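Local coordinates for PreproPTTH (Bombyx mori, PDB 5AOQ), which is the prothoracicotropic hormone of the silkworm, a cystine-knot neurohormone that binds the receptor tyrosine kinase Torso and is thought to set the timing of metamorphosis, at residues D[52-66]-D[85-99]. The protein carries 1 engineered substitution. Residues are numbered along the deposited sequence; the frame is centred on the assembly and turned at random.
Sequences YICKESLYSITILKR and WVAESHPVSVACLCT
Y59 and V94 form the apolar centre, where CB of Y59 meets CG1 of V94 at 3.8 Å, and both residues also pack on V94 of the second subunit. With CG of Y59 anti to its own backbone N (chi1 -180°), the ring leads away from strand 86-97, and its OH hydrogen-bonds to the backbone O of E36 of that second subunit. Toward one end, CD2 of L64 lies against CB of A87 (3.4 Å), while CB of L64 approaches CE3 of W85 at 3.7 Å. CG of R66 runs alongside the indole, 4.1 Å from CZ3 of W85, with the guanidinium plane turned 84° from the ring, and the indole makes a cation-pi contact with K82 of the second subunit. A serine in place of W85 would probably open a gap beside L64 and leave that lysine without its aromatic mate. Backbone pairing illustrates how two long antiparallel strands stay in step: the nearly straight bond from I63 N to E88 O (2.8 Å) is matched by one from E88 N to I63 O. A beta bulge shifts the register between E56 and L58. At the polar edge the bent chain of K65 crosses E88, but K65 NZ stays 4.5 Å from E88 OE1, too far for a salt bridge, while H90 NE2 hydrogen-bonds to E24. C54, C96 and C98, disulfide-linked to C17, C40 and C48, tie one end of this long twisted hairpin into the fold characteristic of dimeric cystine-knot hormones.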
loop_
_atom_site.group_PDB
_atom_site.type_symbol
_atom_site.label_atom_id
_atom_site.label_comp_id
_atom_site.label_asym_id
_atom_site.label_seq_id
_atom_site.Cartn_x
_atom_site.Cartn_y
_atom_site.Cartn_z
ATOM N N TYR D 52 29.201 21.973 -11.631
ATOM C CA TYR D 52 28.214 20.958 -11.281
ATOM C C TYR D 52 28.628 20.090 -10.095
ATOM O O TYR D 52 29.808 19.782 -9.916
ATOM C CB TYR D 52 27.929 20.076 -12.495
ATOM C CG TYR D 52 27.585 20.864 -13.740
ATOM C CD1 TYR D 52 28.580 21.312 -14.601
ATOM C CD2 TYR D 52 26.266 21.171 -14.048
ATOM C CE1 TYR D 52 28.270 22.036 -15.736
ATOM C CE2 TYR D 52 25.947 21.896 -15.182
ATOM C CZ TYR D 52 26.953 22.328 -16.022
ATOM O OH TYR D 52 26.641 23.049 -17.152
ATOM N N ILE D 53 27.641 19.707 -9.287
ATOM C CA ILE D 53 27.847 18.783 -8.176
ATOM C C ILE D 53 26.813 17.672 -8.234
ATOM O O ILE D 53 25.691 17.871 -8.696
ATOM C CB ILE D 53 27.755 19.475 -6.796
ATOM C CG1 ILE D 53 28.109 18.473 -5.691
ATOM C CG2 ILE D 53 26.355 20.028 -6.555
ATOM C CD1 ILE D 53 28.553 19.102 -4.390
ATOM N N CYS D 54 27.205 16.493 -7.774
ATOM C CA CYS D 54 26.329 15.333 -7.793
ATOM C C CYS D 54 25.140 15.546 -6.861
ATOM O O CYS D 54 25.313 15.749 -5.659
ATOM C CB CYS D 54 27.091 14.077 -7.385
ATOM S SG CYS D 54 28.458 13.645 -8.473
ATOM N N LYS D 55 23.936 15.499 -7.423
ATOM C CA LYS D 55 22.714 15.633 -6.640
ATOM C C LYS D 55 22.155 14.250 -6.388
ATOM O O LYS D 55 22.517 13.300 -7.075
ATOM C CB LYS D 55 21.661 16.477 -7.380
ATOM C CG LYS D 55 20.867 15.692 -8.450
ATOM C CD LYS D 55 19.696 16.468 -9.035
ATOM C CE LYS D 55 18.994 15.630 -10.099
ATOM N NZ LYS D 55 17.674 16.163 -10.529
ATOM N N GLU D 56 21.269 14.146 -5.405
ATOM C CA GLU D 56 20.516 12.924 -5.191
ATOM C C GLU D 56 19.112 13.197 -5.717
ATOM O O GLU D 56 18.442 14.133 -5.278
ATOM C CB GLU D 56 20.523 12.508 -3.716
ATOM C CG GLU D 56 19.833 13.457 -2.752
ATOM C CD GLU D 56 19.889 12.960 -1.319
ATOM O OE1 GLU D 56 20.292 11.797 -1.106
ATOM O OE2 GLU D 56 19.530 13.732 -0.405
ATOM N N SER D 57 18.681 12.399 -6.686
ATOM C CA SER D 57 17.400 12.626 -7.343
ATOM C C SER D 57 16.249 12.206 -6.442
ATOM O O SER D 57 16.005 11.018 -6.240
ATOM C CB SER D 57 17.338 11.868 -8.669
ATOM O OG SER D 57 16.138 12.155 -9.364
ATOM N N LEU D 58 15.544 13.193 -5.900
ATOM C CA LEU D 58 14.415 12.929 -5.020
ATOM C C LEU D 58 13.173 12.530 -5.807
ATOM O O LEU D 58 12.804 13.184 -6.784
ATOM C CB LEU D 58 14.109 14.158 -4.164
ATOM C CG LEU D 58 15.194 14.594 -3.178
ATOM C CD1 LEU D 58 14.804 15.905 -2.516
ATOM C CD2 LEU D 58 15.451 13.519 -2.130
ATOM N N TYR D 59 12.538 11.448 -5.369
ATOM C CA TYR D 59 11.303 10.966 -5.977
ATOM C C TYR D 59 10.291 10.646 -4.885
ATOM O O TYR D 59 10.611 9.955 -3.916
ATOM C CB TYR D 59 11.567 9.734 -6.843
ATOM C CG TYR D 59 10.329 9.179 -7.510
ATOM C CD1 TYR D 59 9.908 9.655 -8.745
ATOM C CD2 TYR D 59 9.581 8.177 -6.906
ATOM C CE1 TYR D 59 8.775 9.151 -9.357
ATOM C CE2 TYR D 59 8.448 7.666 -7.510
ATOM C CZ TYR D 59 8.050 8.156 -8.736
ATOM O OH TYR D 59 6.923 7.650 -9.341
ATOM N N SER D 60 9.073 11.156 -5.046
ATOM C CA SER D 60 8.024 10.987 -4.044
ATOM C C SER D 60 7.240 9.696 -4.244
ATOM O O SER D 60 6.660 9.471 -5.308
ATOM C CB SER D 60 7.063 12.179 -4.073
ATOM O OG SER D 60 7.706 13.366 -3.647
ATOM N N ILE D 61 7.231 8.855 -3.213
ATOM C CA ILE D 61 6.427 7.636 -3.208
ATOM C C ILE D 61 5.389 7.717 -2.092
ATOM O O ILE D 61 5.552 8.480 -1.138
ATOM C CB ILE D 61 7.291 6.372 -3.023
ATOM C CG1 ILE D 61 8.143 6.483 -1.756
ATOM C CG2 ILE D 61 8.175 6.160 -4.245
ATOM C CD1 ILE D 61 8.855 5.201 -1.378
ATOM N N THR D 62 4.324 6.930 -2.219
ATOM C CA THR D 62 3.232 6.950 -1.250
ATOM C C THR D 62 3.332 5.789 -0.261
ATOM O O THR D 62 3.512 4.638 -0.660
ATOM C CB THR D 62 1.865 6.889 -1.958
ATOM O OG1 THR D 62 1.793 7.912 -2.957
ATOM C CG2 THR D 62 0.736 7.077 -0.962
ATOM N N ILE D 63 3.217 6.108 1.026
ATOM C CA ILE D 63 3.205 5.102 2.088
ATOM C C ILE D 63 1.937 5.234 2.931
ATOM O O ILE D 63 1.425 6.338 3.118
ATOM C CB ILE D 63 4.456 5.216 2.994
ATOM C CG1 ILE D 63 5.701 4.764 2.234
ATOM C CG2 ILE D 63 4.304 4.384 4.267
ATOM C CD1 ILE D 63 6.456 5.891 1.594
ATOM N N LEU D 64 1.445 4.107 3.442
ATOM C CA LEU D 64 0.227 4.082 4.249
ATOM C C LEU D 64 0.545 3.933 5.736
ATOM O O LEU D 64 1.411 3.144 6.115
ATOM C CB LEU D 64 -0.686 2.940 3.800
ATOM C CG LEU D 64 -1.177 2.967 2.349
ATOM C CD1 LEU D 64 -2.065 1.769 2.063
ATOM C CD2 LEU D 64 -1.916 4.256 2.044
ATOM N N LYS D 65 -0.161 4.695 6.572
ATOM C CA LYS D 65 0.032 4.653 8.023
ATOM C C LYS D 65 -1.056 3.819 8.707
ATOM O O LYS D 65 -2.083 3.516 8.102
ATOM C CB LYS D 65 0.052 6.071 8.599
ATOM C CG LYS D 65 1.108 6.982 7.979
ATOM C CD LYS D 65 2.529 6.572 8.357
ATOM C CE LYS D 65 2.863 6.950 9.794
ATOM N NZ LYS D 65 4.280 6.644 10.140
ATOM N N ARG D 66 -0.831 3.472 9.974
ATOM C CA ARG D 66 -1.674 2.508 10.686
ATOM C C ARG D 66 -2.589 3.144 11.744
ATOM O O ARG D 66 -2.741 4.365 11.800
ATOM C CB ARG D 66 -0.781 1.439 11.331
ATOM C CG ARG D 66 -0.447 0.283 10.408
ATOM C CD ARG D 66 0.413 -0.755 11.110
ATOM N NE ARG D 66 -0.303 -1.438 12.187
ATOM C CZ ARG D 66 -1.022 -2.547 12.035
ATOM N NH1 ARG D 66 -1.138 -3.120 10.843
ATOM N NH2 ARG D 66 -1.630 -3.089 13.082
ATOM N N TRP D 85 -6.495 4.048 7.989
ATOM C CA TRP D 85 -5.291 4.251 7.182
ATOM C C TRP D 85 -5.182 5.669 6.625
ATOM O O TRP D 85 -6.184 6.365 6.460
ATOM C CB TRP D 85 -5.260 3.252 6.022
ATOM C CG TRP D 85 -5.244 1.815 6.445
ATOM C CD1 TRP D 85 -6.321 1.044 6.771
ATOM C CD2 TRP D 85 -4.094 0.972 6.575
ATOM N NE1 TRP D 85 -5.913 -0.225 7.100
ATOM C CE2 TRP D 85 -4.549 -0.295 6.989
ATOM C CE3 TRP D 85 -2.723 1.166 6.385
ATOM C CZ2 TRP D 85 -3.683 -1.363 7.216
ATOM C CZ3 TRP D 85 -1.864 0.106 6.612
ATOM C CH2 TRP D 85 -2.347 -1.142 7.021
ATOM N N VAL D 86 -3.950 6.079 6.338
ATOM C CA VAL D 86 -3.671 7.357 5.688
ATOM C C VAL D 86 -2.456 7.259 4.780
ATOM O O VAL D 86 -1.399 6.773 5.186
ATOM C CB VAL D 86 -3.435 8.493 6.709
ATOM C CG1 VAL D 86 -2.902 9.759 6.029
ATOM C CG2 VAL D 86 -4.702 8.792 7.467
ATOM N N ALA D 87 -2.620 7.738 3.550
ATOM C CA ALA D 87 -1.542 7.754 2.571
ATOM C C ALA D 87 -0.777 9.065 2.660
ATOM O O ALA D 87 -1.373 10.141 2.684
ATOM C CB ALA D 87 -2.093 7.557 1.171
ATOM N N GLU D 88 0.547 8.963 2.708
ATOM C CA GLU D 88 1.406 10.136 2.774
ATOM C C GLU D 88 2.551 10.010 1.780
ATOM O O GLU D 88 3.033 8.910 1.499
ATOM C CB GLU D 88 1.949 10.335 4.191
ATOM C CG GLU D 88 2.815 9.194 4.705
ATOM C CD GLU D 88 3.432 9.503 6.056
ATOM O OE1 GLU D 88 2.701 9.464 7.069
ATOM O OE2 GLU D 88 4.647 9.786 6.106
ATOM N N SER D 89 2.974 11.153 1.254
ATOM C CA SER D 89 4.075 11.210 0.304
ATOM C C SER D 89 5.410 11.044 1.017
ATOM O O SER D 89 5.559 11.423 2.179
ATOM C CB SER D 89 4.049 12.533 -0.463
ATOM O OG SER D 89 5.157 12.633 -1.340
ATOM N N HIS D 90 6.374 10.469 0.306
ATOM C CA HIS D 90 7.693 10.203 0.860
ATOM C C HIS D 90 8.764 10.381 -0.211
ATOM O O HIS D 90 8.956 9.499 -1.050
ATOM C CB HIS D 90 7.747 8.788 1.437
ATOM C CG HIS D 90 8.939 8.531 2.305
ATOM N ND1 HIS D 90 9.280 9.347 3.362
ATOM C CD2 HIS D 90 9.867 7.546 2.277
ATOM C CE1 HIS D 90 10.368 8.878 3.945
ATOM N NE2 HIS D 90 10.745 7.784 3.307
ATOM N N PRO D 91 9.456 11.534 -0.200
ATOM C CA PRO D 91 10.549 11.717 -1.156
ATOM C C PRO D 91 11.752 10.858 -0.795
ATOM O O PRO D 91 12.111 10.776 0.380
ATOM C CB PRO D 91 10.876 13.206 -1.037
ATOM C CG PRO D 91 10.475 13.564 0.344
ATOM C CD PRO D 91 9.273 12.720 0.657
ATOM N N VAL D 92 12.353 10.218 -1.792
ATOM C CA VAL D 92 13.530 9.389 -1.563
ATOM C C VAL D 92 14.506 9.512 -2.729
ATOM O O VAL D 92 14.099 9.713 -3.875
ATOM C CB VAL D 92 13.134 7.906 -1.356
ATOM C CG1 VAL D 92 12.466 7.341 -2.608
ATOM C CG2 VAL D 92 14.343 7.069 -0.961
ATOM N N SER D 93 15.795 9.397 -2.428
ATOM C CA SER D 93 16.820 9.397 -3.461
ATOM C C SER D 93 16.641 8.183 -4.359
ATOM O O SER D 93 16.505 7.062 -3.872
ATOM C CB SER D 93 18.218 9.396 -2.845
ATOM O OG SER D 93 19.215 9.442 -3.851
ATOM N N VAL D 94 16.641 8.415 -5.668
ATOM C CA VAL D 94 16.391 7.350 -6.631
ATOM C C VAL D 94 17.407 7.391 -7.775
ATOM O O VAL D 94 17.375 6.559 -8.683
ATOM C CB VAL D 94 14.952 7.449 -7.187
ATOM C CG1 VAL D 94 14.839 8.545 -8.250
ATOM C CG2 VAL D 94 14.504 6.108 -7.735
ATOM N N ALA D 95 18.312 8.363 -7.728
ATOM C CA ALA D 95 19.385 8.462 -8.708
ATOM C C ALA D 95 20.398 9.494 -8.240
ATOM O O ALA D 95 20.091 10.322 -7.382
ATOM C CB ALA D 95 18.834 8.836 -10.081
ATOM N N CYS D 96 21.604 9.430 -8.796
ATOM C CA CYS D 96 22.630 10.431 -8.524
ATOM C C CYS D 96 23.014 11.118 -9.832
ATOM O O CYS D 96 23.516 10.473 -10.753
ATOM C CB CYS D 96 23.855 9.799 -7.862
ATOM S SG CYS D 96 25.009 11.016 -7.184
ATOM N N LEU D 97 22.775 12.426 -9.904
ATOM C CA LEU D 97 22.927 13.175 -11.148
ATOM C C LEU D 97 23.780 14.428 -10.944
ATOM O O LEU D 97 23.775 15.020 -9.869
ATOM C CB LEU D 97 21.547 13.543 -11.696
ATOM C CG LEU D 97 20.599 12.349 -11.877
ATOM C CD1 LEU D 97 19.178 12.797 -12.195
ATOM C CD2 LEU D 97 21.112 11.419 -12.964
ATOM N N CYS D 98 24.505 14.826 -11.986
ATOM C CA CYS D 98 25.479 15.910 -11.878
ATOM C C CYS D 98 24.888 17.270 -12.262
ATOM O O CYS D 98 25.399 17.945 -13.158
ATOM C CB CYS D 98 26.699 15.604 -12.754
ATOM S SG CYS D 98 28.140 16.692 -12.434
ATOM N N THR D 99 23.813 17.663 -11.583
ATOM C CA THR D 99 23.237 18.998 -11.747
ATOM C C THR D 99 23.817 19.952 -10.707
ATOM O O THR D 99 23.826 19.648 -9.516
ATOM C CB THR D 99 21.698 18.980 -11.612
ATOM O OG1 THR D 99 21.131 18.132 -12.617
ATOM C CG2 THR D 99 21.120 20.389 -11.755
#